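Odorant binding protein (AGAP007287-PA) (Anopheles gambiae, PDB 3PM2) binds hydrophobic odorants such as indole, menthol and decanal and is thought to carry them through the aqueous fluid surrounding olfactory sensory dendrites. Local coordinates at residues Asn3-Gly8 and Ser168-Leu173; Pro9-Asn14 and Cys160-Ser165. All coordinates share one frame; numbering follows the deposited sequence.

In the fold
Two contacts show how a chain can bind its own beginning to its end. From the N terminus, the chain first reaches 3-8, whose C5 is bonded to C170 of the tail after helix 158-167; contact 1 thus closes a loop around most of the protein. The very next residues, 9-14, pack along helix 158-167 as contact 2. This second closure lies within the first, because 9-14 follows 3-8 while 160-165 precedes 168-173. The centres are 11 Å apart on one side of the molecule. Together they lay the N-terminal loop, which precedes helix 27-44, against the last helix and the tail beyond it, with C160 also bonded to C18.

Contact 1. Residues Asn3-Gly8 and Ser168-Leu173; sequences NPCLKG and SKCPFL
C5 and C170 join the two ends of the chain by a disulfide, one of six in this C-plus odorant-binding protein. It links a short 3-10 turn, 4-6, to the irregular tail that follows the last helix. The tight part is the cystine itself: SG of C5 and SG of C170 lie 2.1 Å apart, and the bridge twists left-handed with chi3 -92°, near the relaxed right angle. On both cysteines the sulfur sits beside the backbone N, opposite the carbonyl carbon (chi1 -49° for C5, -63° for C170), and from these positions the two sulfurs meet midway between the backbones. Between the two segments, little else touches the bridge. Atom C of P4 comes to 3.8 Å from SG of C170, while CD of P171 lies 4.2 Å from SG of C5. The loose side belongs to K169, whose CB points toward the turn but whose chain then leads away over the exposed surface, ending in a weak hydrogen bond from NZ to the carbonyl of S165. OXT of L173 is hydrogen-bonded to ND1 of H34, which joins the tail to helix 27-44. Ahead of the bridge, an Asx turn steadies the cysteine backbone: OD1 of N3 accepts from N of C5 at 3.0 Å, with the donor tilted out of the amide carbonyl plane.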
loop_
_atom_site.group_PDB
_atom_site.type_symbol
_atom_site.label_atom_id
_atom_site.label_comp_id
_atom_site.label_asym_id
_atom_site.label_seq_id
_atom_site.Cartn_x
_atom_site.Cartn_y
_atom_site.Cartn_z
ATOM N N ASN A 3 -11.712 7.418 -11.243
ATOM C CA ASN A 3 -10.685 6.671 -10.509
ATOM C C ASN A 3 -10.885 5.167 -10.699
ATOM O O ASN A 3 -11.948 4.645 -10.347
ATOM C CB ASN A 3 -10.668 7.070 -9.032
ATOM C CG ASN A 3 -9.471 6.598 -8.254
ATOM O OD1 ASN A 3 -8.906 5.532 -8.505
ATOM N ND2 ASN A 3 -9.062 7.391 -7.267
ATOM N N PRO A 4 -9.898 4.438 -11.284
ATOM C CA PRO A 4 -10.103 2.998 -11.508
ATOM C C PRO A 4 -10.292 2.223 -10.212
ATOM O O PRO A 4 -10.928 1.177 -10.206
ATOM C CB PRO A 4 -8.823 2.557 -12.235
ATOM C CG PRO A 4 -7.815 3.608 -11.921
ATOM C CD PRO A 4 -8.580 4.883 -11.781
ATOM N N CYS A 5 -9.758 2.754 -9.117
ATOM C CA CYS A 5 -9.789 2.066 -7.838
ATOM C C CYS A 5 -11.140 2.112 -7.140
ATOM O O CYS A 5 -11.396 1.312 -6.239
ATOM C CB CYS A 5 -8.623 2.514 -6.965
ATOM S SG CYS A 5 -7.031 2.479 -7.846
ATOM N N LEU A 6 -12.057 2.964 -7.656
ATOM C CA LEU A 6 -13.438 3.070 -7.176
ATOM C C LEU A 6 -14.195 1.764 -7.467
ATOM O O LEU A 6 -15.106 1.416 -6.725
ATOM C CB LEU A 6 -14.154 4.257 -7.874
ATOM C CG LEU A 6 -13.868 5.684 -7.381
ATOM C CD1 LEU A 6 -14.435 6.723 -8.355
ATOM C CD2 LEU A 6 -14.508 5.951 -6.017
ATOM N N LYS A 7 -13.792 1.019 -8.531
ATOM C CA LYS A 7 -14.474 -0.213 -8.934
ATOM C C LYS A 7 -14.283 -1.340 -7.926
ATOM O O LYS A 7 -15.102 -2.257 -7.869
ATOM C CB LYS A 7 -14.012 -0.680 -10.329
ATOM C CG LYS A 7 -14.095 0.366 -11.425
ATOM C CD LYS A 7 -13.728 -0.238 -12.774
ATOM C CE LYS A 7 -12.976 0.756 -13.626
ATOM N NZ LYS A 7 -11.792 0.155 -14.306
ATOM N N GLY A 8 -13.193 -1.276 -7.166
ATOM C CA GLY A 8 -12.819 -2.324 -6.226
ATOM C C GLY A 8 -12.209 -3.476 -7.001
ATOM O O GLY A 8 -12.277 -3.470 -8.238
ATOM N N SER A 168 -2.011 -3.699 -10.743
ATOM C CA SER A 168 -0.876 -3.048 -11.395
ATOM C C SER A 168 -1.063 -1.527 -11.240
ATOM O O SER A 168 -0.082 -0.781 -11.272
ATOM C CB SER A 168 -0.763 -3.415 -12.872
ATOM O OG SER A 168 -1.852 -2.917 -13.633
ATOM N N LYS A 169 -2.302 -1.099 -11.000
ATOM C CA LYS A 169 -2.641 0.330 -10.839
ATOM C C LYS A 169 -3.230 0.666 -9.490
ATOM O O LYS A 169 -3.070 1.805 -9.028
ATOM C CB LYS A 169 -3.659 0.748 -11.916
ATOM C CG LYS A 169 -3.136 0.657 -13.347
ATOM C CD LYS A 169 -4.284 0.569 -14.353
ATOM C CE LYS A 169 -4.958 -0.791 -14.431
ATOM N NZ LYS A 169 -4.315 -1.681 -15.439
ATOM N N CYS A 170 -3.995 -0.285 -8.896
ATOM C CA CYS A 170 -4.701 -0.084 -7.631
ATOM C C CYS A 170 -4.111 -0.828 -6.467
ATOM O O CYS A 170 -3.941 -2.048 -6.542
ATOM C CB CYS A 170 -6.179 -0.377 -7.785
ATOM S SG CYS A 170 -6.991 0.730 -8.944
ATOM N N PRO A 171 -3.868 -0.111 -5.353
ATOM C CA PRO A 171 -3.267 -0.768 -4.186
ATOM C C PRO A 171 -4.202 -1.700 -3.456
ATOM O O PRO A 171 -5.434 -1.607 -3.575
ATOM C CB PRO A 171 -2.882 0.389 -3.263
ATOM C CG PRO A 171 -3.807 1.519 -3.658
ATOM C CD PRO A 171 -4.039 1.348 -5.136
ATOM N N PHE A 172 -3.600 -2.566 -2.655
ATOM C CA PHE A 172 -4.288 -3.498 -1.782
ATOM C C PHE A 172 -4.809 -2.688 -0.604
ATOM O O PHE A 172 -4.012 -2.142 0.153
ATOM C CB PHE A 172 -3.313 -4.600 -1.332
ATOM C CG PHE A 172 -2.890 -5.507 -2.465
ATOM C CD1 PHE A 172 -3.681 -6.587 -2.844
ATOM C CD2 PHE A 172 -1.713 -5.268 -3.172
ATOM C CE1 PHE A 172 -3.313 -7.403 -3.923
ATOM C CE2 PHE A 172 -1.333 -6.098 -4.235
ATOM C CZ PHE A 172 -2.139 -7.154 -4.611
ATOM N N LEU A 173 -6.140 -2.513 -0.510
ATOM C CA LEU A 173 -6.753 -1.707 0.557
ATOM C C LEU A 173 -7.269 -2.514 1.752
ATOM O O LEU A 173 -7.538 -3.733 1.603
ATOM C CB LEU A 173 -7.882 -0.825 0.012
ATOM C CG LEU A 173 -7.497 0.345 -0.872
ATOM C CD1 LEU A 173 -8.734 1.003 -1.389
ATOM C CD2 LEU A 173 -6.653 1.378 -0.123
ATOM O OXT LEU A 173 -7.433 -1.901 2.834
#

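Contact 2. Residues Pro9-Asn14 and Cys160-Ser165; sequences PPVPKN and CNKLKS
The loop P9-N14 runs antiparallel to the helical segment C160-S165, with CA of P10 6.5 Å from CA of K162 and CA of K13 8.0 Å from CA of C160. This is the packing of an irregular, proline-rich loop on one face of a helix, 158-167, in the mainly helical odorant-binding fold. L163 is the centre of it. CB of L163 does not aim at the loop, but the branched end beyond it reaches across to where P9, V11 and K13 curve around it. Its two methyls divide the work. CD1 lies 3.4 Å from the carbonyl O of K13, a close approach to backbone, whereas CD2 meets CG2 of V11 at 3.9 Å and CB of P9 at 4.1 Å. V11 straddles two helix residues. Its chi1 of -45° sets CG2 between the backbone N and the carbonyl carbon, turned to L163, and leaves CG1 beside the aliphatic chain of K162, which crosses it at about a right angle with CD 3.8 Å from CG1. One residue earlier, the ring of P10 slides past K162, its CG 3.7 Å from the carbonyl O of that lysine. P10 and K162 lie on the exposed rim of the contact, whereas L163 and C160 are buried. C160 is also bonded to C18, a few residues beyond the loop, so a covalent bridge closes the far end of the contact. K13 stretches out toward this bridge, also makes a weak, long ion pair with E17, and bends at its last torsion (chi4 -78°), bringing NZ to 3.6 Å from SG of C160.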
loop_
_atom_site.group_PDB
_atom_site.type_symbol
_atom_site.label_atom_id
_atom_site.label_comp_id
_atom_site.label_asym_id
_atom_site.label_seq_id
_atom_site.Cartn_x
_atom_site.Cartn_y
_atom_site.Cartn_z
ATOM N N PRO A 9 -11.566 -4.474 -6.338
ATOM C CA PRO A 9 -10.986 -5.592 -7.113
ATOM C C PRO A 9 -12.034 -6.326 -7.970
ATOM O O PRO A 9 -13.159 -6.469 -7.491
ATOM C CB PRO A 9 -10.327 -6.502 -6.062
ATOM C CG PRO A 9 -10.708 -5.982 -4.749
ATOM C CD PRO A 9 -11.368 -4.632 -4.883
ATOM N N PRO A 10 -11.725 -6.726 -9.239
ATOM C CA PRO A 10 -12.747 -7.380 -10.096
ATOM C C PRO A 10 -13.261 -8.730 -9.607
ATOM O O PRO A 10 -14.324 -9.179 -10.043
ATOM C CB PRO A 10 -12.051 -7.488 -11.454
ATOM C CG PRO A 10 -10.607 -7.563 -11.120
ATOM C CD PRO A 10 -10.447 -6.606 -9.961
ATOM N N VAL A 11 -12.502 -9.384 -8.730
ATOM C CA VAL A 11 -12.885 -10.655 -8.127
ATOM C C VAL A 11 -12.614 -10.596 -6.630
ATOM O O VAL A 11 -11.632 -9.975 -6.218
ATOM C CB VAL A 11 -12.312 -11.950 -8.811
ATOM C CG1 VAL A 11 -12.430 -11.913 -10.331
ATOM C CG2 VAL A 11 -10.879 -12.237 -8.381
ATOM N N PRO A 12 -13.470 -11.214 -5.789
ATOM C CA PRO A 12 -13.217 -11.181 -4.341
ATOM C C PRO A 12 -12.093 -12.115 -3.880
ATOM O O PRO A 12 -11.795 -12.129 -2.686
ATOM C CB PRO A 12 -14.575 -11.566 -3.744
ATOM C CG PRO A 12 -15.205 -12.421 -4.773
ATOM C CD PRO A 12 -14.702 -11.977 -6.106
ATOM N N LYS A 13 -11.468 -12.880 -4.817
ATOM C CA LYS A 13 -10.360 -13.808 -4.545
ATOM C C LYS A 13 -9.274 -13.114 -3.724
ATOM O O LYS A 13 -8.859 -11.988 -4.048
ATOM C CB LYS A 13 -9.763 -14.367 -5.855
ATOM C CG LYS A 13 -8.878 -15.601 -5.684
ATOM C CD LYS A 13 -8.383 -16.085 -7.030
ATOM C CE LYS A 13 -7.992 -17.542 -7.032
ATOM N NZ LYS A 13 -6.660 -17.755 -6.415
ATOM N N ASN A 14 -8.878 -13.771 -2.626
ATOM C CA ASN A 14 -7.838 -13.324 -1.699
ATOM C C ASN A 14 -6.506 -13.349 -2.459
ATOM O O ASN A 14 -6.195 -14.351 -3.097
ATOM C CB ASN A 14 -7.825 -14.259 -0.489
ATOM C CG ASN A 14 -6.734 -14.046 0.524
ATOM O OD1 ASN A 14 -6.261 -12.929 0.765
ATOM N ND2 ASN A 14 -6.345 -15.133 1.184
ATOM N N CYS A 160 -6.523 -14.661 -11.109
ATOM C CA CYS A 160 -5.270 -14.021 -10.720
ATOM C C CYS A 160 -4.765 -13.103 -11.817
ATOM O O CYS A 160 -4.099 -12.138 -11.498
ATOM C CB CYS A 160 -4.229 -15.054 -10.298
ATOM S SG CYS A 160 -4.639 -15.901 -8.746
ATOM N N ASN A 161 -5.102 -13.371 -13.107
ATOM C CA ASN A 161 -4.767 -12.446 -14.209
ATOM C C ASN A 161 -5.549 -11.134 -13.961
ATOM O O ASN A 161 -4.989 -10.049 -14.135
ATOM C CB ASN A 161 -5.130 -12.996 -15.599
ATOM C CG ASN A 161 -4.683 -12.077 -16.716
ATOM O OD1 ASN A 161 -3.553 -11.583 -16.747
ATOM N ND2 ASN A 161 -5.571 -11.754 -17.613
ATOM N N LYS A 162 -6.832 -11.250 -13.546
ATOM C CA LYS A 162 -7.686 -10.075 -13.237
ATOM C C LYS A 162 -7.109 -9.269 -12.065
ATOM O O LYS A 162 -7.061 -8.033 -12.117
ATOM C CB LYS A 162 -9.126 -10.504 -12.967
ATOM C CG LYS A 162 -9.853 -10.969 -14.238
ATOM C CD LYS A 162 -11.240 -11.474 -13.921
ATOM C CE LYS A 162 -11.832 -12.225 -15.090
ATOM N NZ LYS A 162 -13.090 -12.912 -14.705
ATOM N N LEU A 163 -6.648 -9.964 -11.020
ATOM C CA LEU A 163 -6.023 -9.306 -9.890
ATOM C C LEU A 163 -4.677 -8.669 -10.282
ATOM O O LEU A 163 -4.358 -7.588 -9.778
ATOM C CB LEU A 163 -5.883 -10.230 -8.672
ATOM C CG LEU A 163 -7.173 -10.700 -7.960
ATOM C CD1 LEU A 163 -6.818 -11.403 -6.656
ATOM C CD2 LEU A 163 -8.147 -9.533 -7.680
ATOM N N LYS A 164 -3.912 -9.309 -11.200
ATOM C CA LYS A 164 -2.644 -8.757 -11.700
ATOM C C LYS A 164 -2.969 -7.422 -12.422
ATOM O O LYS A 164 -2.312 -6.413 -12.170
ATOM C CB LYS A 164 -1.971 -9.753 -12.661
ATOM C CG LYS A 164 -0.765 -9.219 -13.413
ATOM C CD LYS A 164 -0.339 -10.153 -14.562
ATOM C CE LYS A 164 0.595 -9.454 -15.518
ATOM N NZ LYS A 164 1.152 -10.386 -16.540
ATOM N N SER A 165 -3.964 -7.438 -13.320
ATOM C CA SER A 165 -4.373 -6.228 -14.051
ATOM C C SER A 165 -4.814 -5.127 -13.090
ATOM O O SER A 165 -4.284 -4.013 -13.155
ATOM C CB SER A 165 -5.511 -6.537 -15.015
ATOM O OG SER A 165 -5.036 -7.393 -16.037
#